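Fimbrial protein MyfA (Yersinia enterocolitica, PDB 5LND) is the major subunit of the Myf fimbriae of pathogenic Yersinia, polymerising into protease-resistant surface fibres that probably act in virulence. Local coordinates at residues G16-S30 with E80-V94. Numbering follows the deposited sequence.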
loop_
_atom_site.group_PDB
_atom_site.type_symbol
_atom_site.label_atom_id
_atom_site.label_comp_id
_atom_site.label_asym_id
_atom_site.label_seq_id
_atom_site.Cartn_x
_atom_site.Cartn_y
_atom_site.Cartn_z
ATOM N N GLY B 16 1.929 -6.979 11.129
ATOM C CA GLY B 16 2.361 -8.352 10.969
ATOM C C GLY B 16 1.248 -9.209 10.420
ATOM O O GLY B 16 0.157 -8.723 10.139
ATOM N N LYS B 17 1.527 -10.496 10.270
ATOM C CA LYS B 17 0.566 -11.415 9.686
ATOM C C LYS B 17 -0.520 -11.735 10.701
ATOM O O LYS B 17 -0.240 -12.033 11.860
ATOM C CB LYS B 17 1.273 -12.688 9.230
ATOM C CG LYS B 17 0.498 -13.529 8.235
ATOM C CD LYS B 17 1.328 -14.720 7.789
ATOM C CE LYS B 17 0.496 -15.742 7.025
ATOM N NZ LYS B 17 0.185 -15.339 5.627
ATOM N N LEU B 18 -1.765 -11.642 10.257
ATOM C CA LEU B 18 -2.907 -11.892 11.115
ATOM C C LEU B 18 -3.098 -13.388 11.265
ATOM O O LEU B 18 -3.012 -14.122 10.276
ATOM C CB LEU B 18 -4.153 -11.258 10.510
ATOM C CG LEU B 18 -4.134 -9.742 10.347
ATOM C CD1 LEU B 18 -5.317 -9.261 9.535
ATOM C CD2 LEU B 18 -4.118 -9.064 11.701
ATOM N N ASP B 19 -3.334 -13.844 12.496
ATOM C CA ASP B 19 -3.603 -15.260 12.725
ATOM C C ASP B 19 -5.032 -15.547 12.301
ATOM O O ASP B 19 -5.345 -16.626 11.784
ATOM C CB ASP B 19 -3.444 -15.646 14.204
ATOM C CG ASP B 19 -2.380 -14.839 14.923
ATOM O OD1 ASP B 19 -1.180 -15.190 14.826
ATOM O OD2 ASP B 19 -2.757 -13.865 15.612
ATOM N N ALA B 20 -5.890 -14.552 12.508
ATOM C CA ALA B 20 -7.334 -14.737 12.433
ATOM C C ALA B 20 -8.045 -13.587 11.745
ATOM O O ALA B 20 -7.482 -12.506 11.576
ATOM C CB ALA B 20 -7.894 -14.909 13.819
ATOM N N ASP B 21 -9.293 -13.830 11.360
ATOM C CA ASP B 21 -10.157 -12.770 10.878
ATOM C C ASP B 21 -10.241 -11.721 11.971
ATOM O O ASP B 21 -10.575 -12.026 13.112
ATOM C CB ASP B 21 -11.547 -13.318 10.534
ATOM C CG ASP B 21 -11.549 -14.163 9.273
ATOM O OD1 ASP B 21 -10.534 -14.168 8.553
ATOM O OD2 ASP B 21 -12.578 -14.814 8.996
ATOM N N THR B 22 -9.916 -10.488 11.614
ATOM C CA THR B 22 -9.719 -9.445 12.595
ATOM C C THR B 22 -10.608 -8.254 12.281
ATOM O O THR B 22 -10.454 -7.625 11.237
ATOM C CB THR B 22 -8.252 -9.010 12.601
ATOM O OG1 THR B 22 -7.428 -10.146 12.888
ATOM C CG2 THR B 22 -8.011 -7.937 13.634
ATOM N N PRO B 23 -11.553 -7.952 13.189
ATOM C CA PRO B 23 -12.502 -6.834 13.110
ATOM C C PRO B 23 -11.810 -5.480 13.015
ATOM O O PRO B 23 -10.837 -5.214 13.722
ATOM C CB PRO B 23 -13.280 -6.943 14.425
ATOM C CG PRO B 23 -13.200 -8.395 14.772
ATOM C CD PRO B 23 -11.821 -8.807 14.358
ATOM N N ALA B 24 -12.319 -4.629 12.133
ATOM C CA ALA B 24 -11.743 -3.308 11.919
ATOM C C ALA B 24 -12.784 -2.198 12.022
ATOM O O ALA B 24 -12.510 -1.132 12.573
ATOM C CB ALA B 24 -11.038 -3.251 10.579
ATOM N N PHE B 25 -13.963 -2.447 11.462
ATOM C CA PHE B 25 -15.043 -1.467 11.473
ATOM C C PHE B 25 -16.371 -2.116 11.823
ATOM O O PHE B 25 -16.592 -3.292 11.533
ATOM C CB PHE B 25 -15.192 -0.788 10.105
ATOM C CG PHE B 25 -14.023 0.068 9.700
ATOM C CD1 PHE B 25 -13.709 1.228 10.396
ATOM C CD2 PHE B 25 -13.261 -0.269 8.595
ATOM C CE1 PHE B 25 -12.633 2.012 10.010
ATOM C CE2 PHE B 25 -12.200 0.520 8.202
ATOM C CZ PHE B 25 -11.889 1.659 8.914
ATOM N N HIS B 26 -17.253 -1.333 12.433
ATOM C CA HIS B 26 -18.608 -1.786 12.695
ATOM C C HIS B 26 -19.611 -0.795 12.130
ATOM O O HIS B 26 -19.473 0.416 12.326
ATOM C CB HIS B 26 -18.842 -1.973 14.188
ATOM C CG HIS B 26 -20.203 -2.501 14.524
ATOM N ND1 HIS B 26 -20.593 -3.794 14.247
ATOM C CD2 HIS B 26 -21.266 -1.911 15.124
ATOM C CE1 HIS B 26 -21.834 -3.978 14.662
ATOM N NE2 HIS B 26 -22.265 -2.850 15.197
ATOM N N LEU B 27 -20.620 -1.320 11.439
ATOM C CA LEU B 27 -21.601 -0.494 10.753
ATOM C C LEU B 27 -23.002 -0.828 11.223
ATOM O O LEU B 27 -23.332 -1.997 11.402
ATOM C CB LEU B 27 -21.507 -0.731 9.245
ATOM C CG LEU B 27 -22.678 -0.210 8.406
ATOM C CD1 LEU B 27 -22.692 1.286 8.362
ATOM C CD2 LEU B 27 -22.605 -0.781 7.017
ATOM N N VAL B 28 -23.823 0.199 11.432
ATOM C CA VAL B 28 -25.226 0.002 11.781
ATOM C C VAL B 28 -26.119 0.849 10.892
ATOM O O VAL B 28 -26.034 2.073 10.912
ATOM C CB VAL B 28 -25.504 0.364 13.250
ATOM C CG1 VAL B 28 -26.955 0.105 13.585
ATOM C CG2 VAL B 28 -24.613 -0.447 14.162
ATOM N N MET B 29 -26.976 0.197 10.115
ATOM C CA MET B 29 -27.890 0.901 9.223
ATOM C C MET B 29 -29.333 0.703 9.695
ATOM O O MET B 29 -29.851 -0.414 9.680
ATOM C CB MET B 29 -27.718 0.406 7.779
ATOM C CG MET B 29 -26.329 0.629 7.184
ATOM S SD MET B 29 -26.030 -0.230 5.633
ATOM C CE MET B 29 -25.926 -1.921 6.188
ATOM N N SER B 30 -29.977 1.792 10.106
ATOM C CA SER B 30 -31.304 1.711 10.704
ATOM C C SER B 30 -32.415 2.424 9.939
ATOM O O SER B 30 -32.206 3.497 9.368
ATOM C CB SER B 30 -31.267 2.237 12.137
ATOM O OG SER B 30 -30.488 1.396 12.958
ATOM N N GLU B 80 -35.768 -3.389 10.866
ATOM C CA GLU B 80 -35.526 -2.036 11.331
ATOM C C GLU B 80 -34.048 -1.734 11.531
ATOM O O GLU B 80 -33.659 -0.571 11.591
ATOM C CB GLU B 80 -36.273 -1.786 12.631
ATOM C CG GLU B 80 -35.762 -2.626 13.775
ATOM C CD GLU B 80 -36.695 -2.597 14.952
ATOM O OE1 GLU B 80 -37.753 -1.936 14.853
ATOM O OE2 GLU B 80 -36.378 -3.243 15.969
ATOM N N ARG B 81 -33.227 -2.774 11.640
ATOM C CA ARG B 81 -31.814 -2.570 11.907
ATOM C C ARG B 81 -30.923 -3.665 11.347
ATOM O O ARG B 81 -31.142 -4.851 11.604
ATOM C CB ARG B 81 -31.589 -2.435 13.405
ATOM C CG ARG B 81 -30.226 -1.903 13.757
ATOM C CD ARG B 81 -30.231 -1.275 15.129
ATOM N NE ARG B 81 -29.870 -2.209 16.187
ATOM C CZ ARG B 81 -28.761 -2.122 16.916
ATOM N NH1 ARG B 81 -27.895 -1.139 16.705
ATOM N NH2 ARG B 81 -28.517 -3.017 17.864
ATOM N N VAL B 82 -29.922 -3.251 10.571
ATOM C CA VAL B 82 -28.869 -4.143 10.094
ATOM C C VAL B 82 -27.518 -3.752 10.689
ATOM O O VAL B 82 -27.151 -2.577 10.714
ATOM C CB VAL B 82 -28.727 -4.085 8.568
ATOM C CG1 VAL B 82 -27.625 -5.024 8.097
ATOM C CG2 VAL B 82 -30.035 -4.420 7.905
ATOM N N GLU B 83 -26.776 -4.748 11.154
ATOM C CA GLU B 83 -25.405 -4.535 11.578
ATOM C C GLU B 83 -24.454 -5.334 10.713
ATOM O O GLU B 83 -24.800 -6.413 10.221
ATOM C CB GLU B 83 -25.229 -4.952 13.030
ATOM C CG GLU B 83 -26.284 -4.385 13.945
ATOM C CD GLU B 83 -25.857 -4.405 15.381
ATOM O OE1 GLU B 83 -24.738 -4.882 15.661
ATOM O OE2 GLU B 83 -26.632 -3.935 16.229
ATOM N N ALA B 84 -23.249 -4.801 10.541
ATOM C CA ALA B 84 -22.194 -5.512 9.830
ATOM C C ALA B 84 -20.857 -5.173 10.446
ATOM O O ALA B 84 -20.611 -4.019 10.789
ATOM C CB ALA B 84 -22.201 -5.158 8.366
ATOM N N THR B 85 -20.003 -6.182 10.599
ATOM C CA THR B 85 -18.613 -5.950 10.977
ATOM C C THR B 85 -17.728 -6.182 9.761
ATOM O O THR B 85 -17.910 -7.153 9.029
ATOM C CB THR B 85 -18.159 -6.867 12.116
ATOM O OG1 THR B 85 -19.058 -6.742 13.221
ATOM C CG2 THR B 85 -16.758 -6.499 12.577
ATOM N N PHE B 86 -16.781 -5.281 9.537
ATOM C CA PHE B 86 -15.823 -5.460 8.464
ATOM C C PHE B 86 -14.500 -5.884 9.069
ATOM O O PHE B 86 -13.935 -5.178 9.907
ATOM C CB PHE B 86 -15.677 -4.176 7.646
ATOM C CG PHE B 86 -16.931 -3.780 6.922
ATOM C CD1 PHE B 86 -17.141 -4.170 5.606
ATOM C CD2 PHE B 86 -17.907 -3.018 7.563
ATOM C CE1 PHE B 86 -18.302 -3.805 4.935
ATOM C CE2 PHE B 86 -19.075 -2.652 6.902
ATOM C CZ PHE B 86 -19.269 -3.048 5.586
ATOM N N PHE B 87 -14.019 -7.049 8.653
ATOM C CA PHE B 87 -12.827 -7.616 9.250
ATOM C C PHE B 87 -11.707 -7.761 8.226
ATOM O O PHE B 87 -11.948 -7.724 7.019
ATOM C CB PHE B 87 -13.149 -8.969 9.880
ATOM C CG PHE B 87 -13.587 -10.004 8.891
ATOM C CD1 PHE B 87 -12.656 -10.770 8.212
ATOM C CD2 PHE B 87 -14.934 -10.210 8.637
ATOM C CE1 PHE B 87 -13.056 -11.708 7.300
ATOM C CE2 PHE B 87 -15.342 -11.153 7.720
ATOM C CZ PHE B 87 -14.399 -11.904 7.050
ATOM N N LEU B 88 -10.482 -7.919 8.720
ATOM C CA LEU B 88 -9.337 -8.211 7.873
ATOM C C LEU B 88 -9.162 -9.723 7.844
ATOM O O LEU B 88 -9.375 -10.387 8.851
ATOM C CB LEU B 88 -8.095 -7.540 8.435
ATOM C CG LEU B 88 -8.227 -6.057 8.736
ATOM C CD1 LEU B 88 -6.894 -5.492 9.171
ATOM C CD2 LEU B 88 -8.768 -5.319 7.524
ATOM N N ALA B 89 -8.793 -10.279 6.697
ATOM C CA ALA B 89 -8.674 -11.726 6.597
ATOM C C ALA B 89 -7.457 -12.245 7.362
ATOM O O ALA B 89 -6.433 -11.571 7.477
ATOM C CB ALA B 89 -8.635 -12.170 5.147
ATOM N N ALA B 90 -7.587 -13.453 7.895
ATOM C CA ALA B 90 -6.466 -14.145 8.510
ATOM C C ALA B 90 -5.379 -14.378 7.472
ATOM O O ALA B 90 -5.671 -14.806 6.358
ATOM C CB ALA B 90 -6.926 -15.462 9.061
ATOM N N GLY B 91 -4.127 -14.120 7.841
ATOM C CA GLY B 91 -3.011 -14.357 6.943
ATOM C C GLY B 91 -2.526 -13.112 6.226
ATOM O O GLY B 91 -1.463 -13.127 5.587
ATOM N N ASP B 92 -3.313 -12.042 6.316
ATOM C CA ASP B 92 -2.932 -10.760 5.738
ATOM C C ASP B 92 -1.761 -10.132 6.491
ATOM O O ASP B 92 -1.790 -10.014 7.714
ATOM C CB ASP B 92 -4.128 -9.799 5.717
ATOM C CG ASP B 92 -5.007 -9.973 4.487
ATOM O OD1 ASP B 92 -5.206 -11.127 4.051
ATOM O OD2 ASP B 92 -5.492 -8.947 3.956
ATOM N N GLU B 93 -0.731 -9.744 5.745
ATOM C CA GLU B 93 0.418 -9.071 6.321
ATOM C C GLU B 93 0.147 -7.585 6.313
ATOM O O GLU B 93 0.135 -6.960 5.260
ATOM C CB GLU B 93 1.677 -9.396 5.533
ATOM C CG GLU B 93 2.002 -10.881 5.546
ATOM C CD GLU B 93 3.491 -11.148 5.455
ATOM O OE1 GLU B 93 4.248 -10.174 5.225
ATOM O OE2 GLU B 93 3.896 -12.324 5.617
ATOM N N VAL B 94 -0.091 -7.030 7.495
ATOM C CA VAL B 94 -0.544 -5.653 7.624
ATOM C C VAL B 94 0.505 -4.779 8.277
ATOM O O VAL B 94 1.053 -5.125 9.311
ATOM C CB VAL B 94 -1.816 -5.576 8.455
ATOM C CG1 VAL B 94 -2.245 -4.144 8.603
ATOM C CG2 VAL B 94 -2.923 -6.383 7.802
#
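Lys17 bends its chain over the type II turn Ala89-Asp92 of residues 80-94. Its CB and CG pass Glu93 CG, CG also lies 3.3 Å from Gly91 O, and CD and CE stay close to this carbonyl. With CG trans to the backbone N (chi1 -162°) the chain runs out extended until a bend at chi4 (76°) brings NZ back to donate a hydrogen bond to Gly91 O at 2.8 Å, in the carbonyl plane and on a lone pair. The turn is gripped from the backbone too, Gly91 N giving a hydrogen bond to Leu18 O, while Leu18 CD1 packs tightly on Leu88 CB at 3.4 Å. Asp21 lies alongside the Phe87 ring, its carboxylate 26° from the ring plane, and OD1 accepts Ala90 N at 3.1 Å. Beyond Pro23 a classic beta bulge shifts the antiparallel register by one: Ala24 N and Phe25 N both donate to Phe86 O, at 2.8 and 3.1 Å. Past the bulge, His26 presents its ring edge to Thr85, with a weak hydrogen bond between ND1 and Thr85 OG1 at 3.5 Å. Strand 22-30 is the middle of a three-stranded sheet, between 3-8 and 81-88, in the Ig-like sandwich of this self-complemented subunit. Phe25, Leu27 and Met29 face inward onto strand 37-52, with Phe25 stacked on Phe6 and Phe86 edge-to-face with Trp73; at the far end, Val94 touches Val130 of strand 118-130.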